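Local coordinates for amorpha-4,11-diene synthase (Artemisia annua, PDB 4GAX), which is a plant sesquiterpene synthase, here an engineered alpha-bisabolol synthase variant, that probably cyclises farnesyl diphosphate to a sesquiterpene in a metal-dependent reaction, at residues H77-K82 with W115-R119; S120-F124 with C136-H142; F149-K154 with D179-F183. All coordinates share one frame; numbering follows the deposited sequence.

Contact 1 (H77-K82 with W115-R119)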
loop_
_atom_site.group_PDB
_atom_site.type_symbol
_atom_site.label_atom_id
_atom_site.label_comp_id
_atom_site.label_asym_id
_atom_site.label_seq_id
_atom_site.Cartn_x
_atom_site.Cartn_y
_atom_site.Cartn_z
ATOM N N HIS A 77 -16.359 19.743 -17.312
ATOM C CA HIS A 77 -15.650 19.356 -16.093
ATOM C C HIS A 77 -15.984 17.952 -15.594
ATOM O O HIS A 77 -15.113 17.268 -15.067
ATOM C CB HIS A 77 -15.810 20.395 -14.993
ATOM C CG HIS A 77 -15.014 21.639 -15.235
ATOM N ND1 HIS A 77 -15.118 22.758 -14.434
ATOM C CD2 HIS A 77 -14.099 21.942 -16.189
ATOM C CE1 HIS A 77 -14.288 23.692 -14.880
ATOM N NE2 HIS A 77 -13.666 23.223 -15.939
ATOM N N ALA A 78 -17.229 17.519 -15.764
ATOM C CA ALA A 78 -17.582 16.154 -15.399
ATOM C C ALA A 78 -16.782 15.176 -16.264
ATOM O O ALA A 78 -16.293 14.147 -15.785
ATOM C CB ALA A 78 -19.094 15.927 -15.566
ATOM N N ASN A 79 -16.648 15.496 -17.546
ATOM C CA ASN A 79 -15.862 14.649 -18.438
ATOM C C ASN A 79 -14.387 14.674 -18.061
ATOM O O ASN A 79 -13.668 13.697 -18.272
ATOM C CB ASN A 79 -16.043 15.066 -19.904
ATOM C CG ASN A 79 -17.430 14.725 -20.447
ATOM O OD1 ASN A 79 -18.303 14.257 -19.714
ATOM N ND2 ASN A 79 -17.635 14.965 -21.737
ATOM N N LEU A 80 -13.929 15.800 -17.520
ATOM C CA LEU A 80 -12.542 15.897 -17.074
ATOM C C LEU A 80 -12.287 14.947 -15.907
ATOM O O LEU A 80 -11.251 14.247 -15.854
ATOM C CB LEU A 80 -12.204 17.343 -16.687
ATOM C CG LEU A 80 -10.860 17.620 -15.981
ATOM C CD1 LEU A 80 -9.652 17.222 -16.808
ATOM C CD2 LEU A 80 -10.754 19.086 -15.640
ATOM N N LEU A 81 -13.233 14.902 -14.973
ATOM C CA LEU A 81 -13.090 14.003 -13.829
ATOM C C LEU A 81 -13.036 12.569 -14.306
ATOM O O LEU A 81 -12.267 11.773 -13.783
ATOM C CB LEU A 81 -14.245 14.173 -12.837
ATOM C CG LEU A 81 -14.255 15.496 -12.065
ATOM C CD1 LEU A 81 -15.461 15.516 -11.136
ATOM C CD2 LEU A 81 -12.965 15.636 -11.262
ATOM N N LYS A 82 -13.873 12.236 -15.288
ATOM C CA LYS A 82 -13.883 10.883 -15.837
ATOM C C LYS A 82 -12.548 10.534 -16.492
ATOM O O LYS A 82 -12.054 9.402 -16.364
ATOM C CB LYS A 82 -15.032 10.714 -16.835
ATOM C CG LYS A 82 -15.261 9.277 -17.281
ATOM C CD LYS A 82 -15.332 8.334 -16.071
ATOM C CE LYS A 82 -15.964 6.984 -16.422
ATOM N NZ LYS A 82 -15.080 6.111 -17.252
ATOM N N TRP A 115 -20.137 20.875 -5.560
ATOM C CA TRP A 115 -20.359 20.156 -6.815
ATOM C C TRP A 115 -21.785 19.635 -6.880
ATOM O O TRP A 115 -22.291 19.054 -5.913
ATOM C CB TRP A 115 -19.432 18.948 -6.907
ATOM C CG TRP A 115 -19.525 18.193 -8.206
ATOM C CD1 TRP A 115 -20.380 17.159 -8.505
ATOM C CD2 TRP A 115 -18.728 18.411 -9.381
ATOM N NE1 TRP A 115 -20.161 16.728 -9.792
ATOM C CE2 TRP A 115 -19.147 17.471 -10.350
ATOM C CE3 TRP A 115 -17.702 19.312 -9.712
ATOM C CZ2 TRP A 115 -18.580 17.405 -11.622
ATOM C CZ3 TRP A 115 -17.138 19.246 -10.965
ATOM C CH2 TRP A 115 -17.583 18.300 -11.910
ATOM N N SER A 116 -22.428 19.827 -8.024
ATOM C CA SER A 116 -23.758 19.277 -8.236
ATOM C C SER A 116 -23.954 18.964 -9.706
ATOM O O SER A 116 -24.790 19.574 -10.367
ATOM C CB SER A 116 -24.835 20.268 -7.781
ATOM O OG SER A 116 -24.830 21.430 -8.600
ATOM N N GLY A 117 -23.183 18.025 -10.231
ATOM C CA GLY A 117 -23.321 17.673 -11.629
ATOM C C GLY A 117 -23.525 16.185 -11.817
ATOM O O GLY A 117 -23.806 15.453 -10.857
ATOM N N ALA A 118 -23.390 15.742 -13.065
ATOM C CA ALA A 118 -23.103 14.344 -13.333
ATOM C C ALA A 118 -21.825 14.042 -12.559
ATOM O O ALA A 118 -21.064 14.970 -12.200
ATOM C CB ALA A 118 -22.886 14.107 -14.815
ATOM N N ARG A 119 -21.597 12.757 -12.310
ATOM C CA ARG A 119 -20.359 12.274 -11.701
ATOM C C ARG A 119 -20.147 12.852 -10.308
ATOM O O ARG A 119 -19.010 13.115 -9.904
ATOM C CB ARG A 119 -19.150 12.593 -12.604
ATOM C CG ARG A 119 -19.451 12.481 -14.097
ATOM C CD ARG A 119 -18.487 11.599 -14.830
ATOM N NE ARG A 119 -18.822 10.197 -14.670
ATOM C CZ ARG A 119 -19.004 9.347 -15.675
ATOM N NH1 ARG A 119 -18.888 9.750 -16.935
ATOM N NH2 ARG A 119 -19.302 8.086 -15.409
HETATM O O HOH W 1 -19.268 12.752 -17.612
#
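Trp-115 and Leu-81 reach each other from opposite directions: the indole's CG is anti to the backbone N (chi1 -176°), while the leucine keeps CG beside its own N (chi1 -70°). Leu-81 CD1 thereby settles over one face of the six-membered ring, 3.9 Å from the Trp-115 ring centroid, in a CH-pi contact offset toward the rim. The indole edge meets the first turn of the helix, Trp-115 CH2 lying 3.9 Å from Ala-78 N. Ala-78 suits this place because its single methyl lets the loop come close, with CB 3.8 Å from Arg-119 CG.

In this helical N-terminal domain of the terpene synthase, the loop between helices 97-111 and 120-129 thus folds back against the start of helix 77-89. The loop's own shape is braced by Trp-115 NE1, which donates to Ala-118 O at 3.1 Å, the oxygen lying nearly in the indole plane though the bond itself is bent.

Arg-119, at the N-cap position of helix 120-129, bends at chi2 and chi3 and lays one guanidinium face against the Lys-82 chain, whose CD is 3.8 Å from Arg-119 CZ. Lysine methylenes lie on the guanidinium; Lys-82 NZ stays 5.0 Å from Arg-119 NH2. Carboxylates gather the two cations: Arg-119 NH2 forms salt bridges with Glu-158 and Glu-162, and Lys-82 NZ with Glu-86. A water accepts from Arg-119 NH1 and donates to Asn-79 OD1.

Contact 2 (S120-F124 with C136-H142); sequences SSLWF and CDVFNNH
Phe-124 and Phe-139 form the heart of this contact, an edge-to-face pair whose planes meet at 71° with ring centroids 4.8 Å apart. Phe-139 supplies the edge: its CE2 stands over the centre of the Phe-124 face and comes within 3.5 Å of Phe-124 CG. The phenylalanine of the helix holds its CG anti to N (chi1 173°), which carries the ring out to receive that edge. Beside it Cys-136 SG, a compact and polarisable group, makes an oblique sulfur-aromatic contact 4.1 Å from Phe-124 CZ.

Val-138 fills the angle between the aromatic side chains with its two branches. CG1 meets the indole edge, 3.6 Å from Trp-123 CZ3, and also lies over a face of Phe-139. CG2 also nears the indole and packs 3.7 Å from Ser-120 CB.

These groups belong to the all-helical N-terminal domain of the terpene synthase, where helix 120-129 is followed by a loop that doubles back along its opening turn. Short-range backbone bonds, Phe-139 N to Cys-136 O and His-142 N to Phe-139 O, coil that loop into successive tight turns and so present Val-138, Phe-139 and His-142 to the helix.

At the polar end, Ser-120 OG approaches the edge of the imidazole, 3.1 Å from His-142 CE1. Ser-121 OG lies at the Phe-139 edge, and a water 2.6 Å from Ser-121 OG links it, through a weak bond, to His-142 NE2; serines are short enough to bring a hydroxyl up to these rings without displacing them. Farther out, Leu-177 of helix 175-194 touches both phenylalanines, Leu-163 of helix 157-167 packs on Phe-139, and Trp-123 stacks on Trp-115.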
loop_
_atom_site.group_PDB
_atom_site.type_symbol
_atom_site.label_atom_id
_atom_site.label_comp_id
_atom_site.label_asym_id
_atom_site.label_seq_id
_atom_site.Cartn_x
_atom_site.Cartn_y
_atom_site.Cartn_z
ATOM N N SER A 120 -21.232 13.041 -9.563
ATOM C CA SER A 120 -21.087 13.540 -8.204
ATOM C C SER A 120 -20.360 12.522 -7.313
ATOM O O SER A 120 -19.490 12.899 -6.524
ATOM C CB SER A 120 -22.438 14.020 -7.613
ATOM O OG SER A 120 -23.445 13.039 -7.737
ATOM N N SER A 121 -20.684 11.233 -7.453
ATOM C CA SER A 121 -19.984 10.202 -6.680
ATOM C C SER A 121 -18.492 10.139 -7.040
ATOM O O SER A 121 -17.621 9.913 -6.178
ATOM C CB SER A 121 -20.631 8.836 -6.923
ATOM O OG SER A 121 -21.956 8.820 -6.415
ATOM N N LEU A 122 -18.194 10.316 -8.321
ATOM C CA LEU A 122 -16.804 10.290 -8.778
ATOM C C LEU A 122 -16.069 11.523 -8.264
ATOM O O LEU A 122 -14.924 11.443 -7.813
ATOM C CB LEU A 122 -16.745 10.230 -10.314
ATOM C CG LEU A 122 -15.341 10.317 -10.912
ATOM C CD1 LEU A 122 -14.486 9.152 -10.388
ATOM C CD2 LEU A 122 -15.379 10.332 -12.424
ATOM N N TRP A 123 -16.737 12.667 -8.304
ATOM C CA TRP A 123 -16.126 13.893 -7.816
ATOM C C TRP A 123 -15.713 13.714 -6.361
ATOM O O TRP A 123 -14.592 14.052 -5.983
ATOM C CB TRP A 123 -17.097 15.067 -7.952
ATOM C CG TRP A 123 -16.718 16.273 -7.124
ATOM C CD1 TRP A 123 -15.826 17.249 -7.462
ATOM C CD2 TRP A 123 -17.234 16.627 -5.828
ATOM N NE1 TRP A 123 -15.752 18.197 -6.454
ATOM C CE2 TRP A 123 -16.603 17.831 -5.438
ATOM C CE3 TRP A 123 -18.163 16.039 -4.956
ATOM C CZ2 TRP A 123 -16.879 18.468 -4.228
ATOM C CZ3 TRP A 123 -18.435 16.663 -3.750
ATOM C CH2 TRP A 123 -17.800 17.870 -3.397
ATOM N N PHE A 124 -16.617 13.148 -5.564
ATOM C CA PHE A 124 -16.395 13.000 -4.131
ATOM C C PHE A 124 -15.146 12.158 -3.876
ATOM O O PHE A 124 -14.279 12.532 -3.080
ATOM C CB PHE A 124 -17.635 12.356 -3.494
ATOM C CG PHE A 124 -17.474 11.996 -2.047
ATOM C CD1 PHE A 124 -17.690 12.935 -1.057
ATOM C CD2 PHE A 124 -17.142 10.698 -1.680
ATOM C CE1 PHE A 124 -17.559 12.594 0.301
ATOM C CE2 PHE A 124 -17.024 10.341 -0.347
ATOM C CZ PHE A 124 -17.227 11.298 0.653
ATOM N N CYS A 136 -20.096 14.995 2.754
ATOM C CA CYS A 136 -21.114 14.130 2.157
ATOM C C CYS A 136 -22.365 14.829 1.640
ATOM O O CYS A 136 -23.250 14.161 1.096
ATOM C CB CYS A 136 -21.548 13.079 3.172
ATOM S SG CYS A 136 -20.356 11.789 3.324
ATOM N N ASP A 137 -22.458 16.148 1.821
ATOM C CA ASP A 137 -23.654 16.900 1.408
ATOM C C ASP A 137 -24.028 16.647 -0.044
ATOM O O ASP A 137 -25.200 16.662 -0.394
ATOM C CB ASP A 137 -23.457 18.406 1.592
ATOM C CG ASP A 137 -23.370 18.814 3.056
ATOM O OD1 ASP A 137 -23.656 17.968 3.934
ATOM O OD2 ASP A 137 -23.021 19.988 3.321
ATOM N N VAL A 138 -23.025 16.411 -0.884
ATOM C CA VAL A 138 -23.253 16.214 -2.301
ATOM C C VAL A 138 -24.188 15.030 -2.548
ATOM O O VAL A 138 -24.860 14.968 -3.585
ATOM C CB VAL A 138 -21.921 16.022 -3.065
ATOM C CG1 VAL A 138 -21.255 14.694 -2.685
ATOM C CG2 VAL A 138 -22.146 16.098 -4.572
ATOM N N PHE A 139 -24.263 14.108 -1.585
ATOM C CA PHE A 139 -25.095 12.911 -1.755
ATOM C C PHE A 139 -26.559 13.075 -1.380
ATOM O O PHE A 139 -27.381 12.210 -1.692
ATOM C CB PHE A 139 -24.496 11.726 -0.998
ATOM C CG PHE A 139 -23.164 11.300 -1.535
ATOM C CD1 PHE A 139 -23.071 10.700 -2.783
ATOM C CD2 PHE A 139 -21.999 11.525 -0.804
ATOM C CE1 PHE A 139 -21.827 10.314 -3.292
ATOM C CE2 PHE A 139 -20.763 11.146 -1.307
ATOM C CZ PHE A 139 -20.680 10.537 -2.547
ATOM N N ASN A 140 -26.885 14.175 -0.716
ATOM C CA ASN A 140 -28.235 14.348 -0.205
ATOM C C ASN A 140 -29.323 14.173 -1.258
ATOM O O ASN A 140 -30.379 13.616 -0.967
ATOM C CB ASN A 140 -28.365 15.674 0.548
ATOM C CG ASN A 140 -27.700 15.620 1.909
ATOM O OD1 ASN A 140 -27.645 14.561 2.535
ATOM N ND2 ASN A 140 -27.188 16.756 2.373
ATOM N N ASN A 141 -29.062 14.604 -2.489
ATOM C CA ASN A 141 -30.066 14.415 -3.539
ATOM C C ASN A 141 -29.961 13.095 -4.309
ATOM O O ASN A 141 -30.563 12.925 -5.372
ATOM C CB ASN A 141 -30.144 15.633 -4.458
ATOM C CG ASN A 141 -30.622 16.873 -3.718
ATOM O OD1 ASN A 141 -31.660 16.858 -3.041
ATOM N ND2 ASN A 141 -29.850 17.949 -3.821
ATOM N N HIS A 142 -29.194 12.155 -3.763
ATOM C CA HIS A 142 -29.287 10.763 -4.217
ATOM C C HIS A 142 -30.505 10.104 -3.563
ATOM O O HIS A 142 -30.938 9.025 -3.969
ATOM C CB HIS A 142 -28.020 9.987 -3.866
ATOM C CG HIS A 142 -26.894 10.234 -4.814
ATOM N ND1 HIS A 142 -26.323 11.476 -4.981
ATOM C CD2 HIS A 142 -26.252 9.403 -5.670
ATOM C CE1 HIS A 142 -25.366 11.397 -5.892
ATOM N NE2 HIS A 142 -25.306 10.150 -6.326
HETATM O O HOH W 2 -23.610 7.866 -8.206
#

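Contact 3 (F149-K154 with D179-F183)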
loop_
_atom_site.group_PDB
_atom_site.type_symbol
_atom_site.label_atom_id
_atom_site.label_comp_id
_atom_site.label_asym_id
_atom_site.label_seq_id
_atom_site.Cartn_x
_atom_site.Cartn_y
_atom_site.Cartn_z
ATOM N N PHE A 149 -33.128 5.943 -1.290
ATOM C CA PHE A 149 -32.344 6.159 -2.499
ATOM C C PHE A 149 -33.254 6.101 -3.721
ATOM O O PHE A 149 -34.156 5.259 -3.798
ATOM C CB PHE A 149 -31.193 5.155 -2.611
ATOM C CG PHE A 149 -30.052 5.439 -1.675
ATOM C CD1 PHE A 149 -29.105 6.409 -1.985
ATOM C CD2 PHE A 149 -29.919 4.735 -0.486
ATOM C CE1 PHE A 149 -28.051 6.684 -1.126
ATOM C CE2 PHE A 149 -28.866 5.004 0.382
ATOM C CZ PHE A 149 -27.930 5.982 0.064
ATOM N N LYS A 150 -33.026 7.018 -4.657
ATOM C CA LYS A 150 -33.886 7.159 -5.826
ATOM C C LYS A 150 -33.909 5.887 -6.665
ATOM O O LYS A 150 -32.886 5.205 -6.809
ATOM C CB LYS A 150 -33.432 8.357 -6.671
ATOM C CG LYS A 150 -33.760 9.703 -6.040
ATOM C CD LYS A 150 -33.124 10.866 -6.790
ATOM C CE LYS A 150 -33.731 12.187 -6.324
ATOM N NZ LYS A 150 -32.912 13.374 -6.711
ATOM N N GLN A 151 -35.083 5.567 -7.204
ATOM C CA GLN A 151 -35.253 4.386 -8.049
ATOM C C GLN A 151 -34.356 4.423 -9.291
ATOM O O GLN A 151 -33.904 3.380 -9.772
ATOM C CB GLN A 151 -36.723 4.241 -8.464
ATOM C CG GLN A 151 -37.665 3.919 -7.312
ATOM C CD GLN A 151 -37.384 2.560 -6.701
ATOM O OE1 GLN A 151 -37.007 1.619 -7.402
ATOM N NE2 GLN A 151 -37.557 2.452 -5.387
ATOM N N SER A 152 -34.095 5.627 -9.796
ATOM C CA SER A 152 -33.290 5.815 -11.004
ATOM C C SER A 152 -31.806 5.440 -10.833
ATOM O O SER A 152 -31.095 5.205 -11.822
ATOM C CB SER A 152 -33.429 7.252 -11.524
ATOM O OG SER A 152 -32.944 8.208 -10.590
ATOM N N LEU A 153 -31.344 5.392 -9.582
ATOM C CA LEU A 153 -29.969 5.004 -9.288
ATOM C C LEU A 153 -29.714 3.559 -9.670
ATOM O O LEU A 153 -28.690 3.246 -10.278
ATOM C CB LEU A 153 -29.659 5.175 -7.799
ATOM C CG LEU A 153 -29.494 6.607 -7.298
ATOM C CD1 LEU A 153 -29.095 6.608 -5.826
ATOM C CD2 LEU A 153 -28.463 7.333 -8.151
ATOM N N LYS A 154 -30.647 2.683 -9.295
ATOM C CA LYS A 154 -30.491 1.245 -9.485
ATOM C C LYS A 154 -30.547 0.891 -10.962
ATOM O O LYS A 154 -30.024 -0.137 -11.386
ATOM C CB LYS A 154 -31.585 0.484 -8.737
ATOM C CG LYS A 154 -32.382 1.337 -7.764
ATOM C CD LYS A 154 -33.774 0.747 -7.560
ATOM C CE LYS A 154 -34.104 0.589 -6.082
ATOM N NZ LYS A 154 -34.891 -0.651 -5.836
ATOM N N ASP A 179 -25.270 3.988 4.634
ATOM C CA ASP A 179 -26.500 3.637 3.924
ATOM C C ASP A 179 -26.222 3.294 2.465
ATOM O O ASP A 179 -26.739 2.302 1.936
ATOM C CB ASP A 179 -27.501 4.795 3.994
ATOM C CG ASP A 179 -28.114 4.955 5.382
ATOM O OD1 ASP A 179 -27.891 4.063 6.235
ATOM O OD2 ASP A 179 -28.834 5.956 5.612
ATOM N N ALA A 180 -25.413 4.115 1.811
ATOM C CA ALA A 180 -25.138 3.908 0.386
ATOM C C ALA A 180 -24.388 2.606 0.152
ATOM O O ALA A 180 -24.542 1.967 -0.895
ATOM C CB ALA A 180 -24.363 5.094 -0.198
ATOM N N LEU A 181 -23.573 2.204 1.127
ATOM C CA LEU A 181 -22.795 0.976 0.979
ATOM C C LEU A 181 -23.732 -0.229 0.994
ATOM O O LEU A 181 -23.627 -1.131 0.155
ATOM C CB LEU A 181 -21.737 0.856 2.086
ATOM C CG LEU A 181 -20.930 -0.457 2.057
ATOM C CD1 LEU A 181 -20.319 -0.710 0.665
ATOM C CD2 LEU A 181 -19.828 -0.473 3.123
ATOM N N VAL A 182 -24.672 -0.234 1.932
ATOM C CA VAL A 182 -25.652 -1.316 2.018
ATOM C C VAL A 182 -26.511 -1.386 0.751
ATOM O O VAL A 182 -26.738 -2.468 0.203
ATOM C CB VAL A 182 -26.550 -1.151 3.269
ATOM C CG1 VAL A 182 -27.715 -2.145 3.243
ATOM C CG2 VAL A 182 -25.720 -1.331 4.532
ATOM N N PHE A 183 -26.962 -0.226 0.283
ATOM C CA PHE A 183 -27.818 -0.118 -0.903
ATOM C C PHE A 183 -27.091 -0.628 -2.165
ATOM O O PHE A 183 -27.558 -1.537 -2.853
ATOM C CB PHE A 183 -28.263 1.351 -1.054
ATOM C CG PHE A 183 -29.071 1.638 -2.298
ATOM C CD1 PHE A 183 -30.429 1.347 -2.344
ATOM C CD2 PHE A 183 -28.478 2.237 -3.399
ATOM C CE1 PHE A 183 -31.172 1.617 -3.484
ATOM C CE2 PHE A 183 -29.216 2.513 -4.547
ATOM C CZ PHE A 183 -30.560 2.205 -4.585
#
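Phe-149 and Phe-183 dominate the aromatic part of this contact. Their side chains slide past each other in opposite directions and form an offset stack, with centroids 4.7 Å apart and planes inclined by 24°. The offset brings the root of one side chain over the other ring: Phe-149 CB lies above the centre of the Phe-183 face, a CH-pi contact 3.6 Å from the Phe-183 ring centroid. With chi1 at 176°, trans to N, the Phe-183 ring extends from the helix and can offer that face to the loop.

Aliphatic packing surrounds the pair. The far end of the Phe-149 ring presses on the helix backbone, CZ being 3.5 Å from Ala-180 CA, and the small alanine methyl permits this close approach. Phe-149 CE2 also meets Asp-179 CB at 3.9 Å. At the outer end of the Phe-183 ring, Leu-153 CB approaches its edge and Lys-154 CG lies 3.8 Å from Phe-183 CZ. The Lys-154 and Phe-183 side chains run at about a right angle to each other; the lysine is poorly ordered.

Polar and charged interactions lie around this apolar centre. Lys-154 NZ hydrogen-bonds to His-187 NE2, one turn beyond Phe-183, and Lys-143 joins a salt bridge to Asp-179 with a cation-pi contact to Phe-149. What results is aromatic packing of a loop and short helical turn against one flank of helix 175-194, in the alpha-helical N-terminal domain of a plant terpene synthase.

How the contacts relate
Contact 2 is the buried member of the series; contacts 1 and 3 are only partly buried, and their centres lie about 20 Å apart with no touch between them. Contact 2 joins them. It adjoins contact 1 through Trp-123, a shared neighbour whose CB Leu-81 touches, and it meets contact 3 where His-142 O and Asn-141 O probably accept hydrogen bonds from N and NZ of Lys-150. Chemistry follows place: an edge-to-face aromatic pair in the interior, an offset stack with lysines nearby in contact 3, and a leucine-indole contact beside a lysine chain lying on an arginine guanidinium in contact 1. Helix 157-167 supplies neighbours to all three.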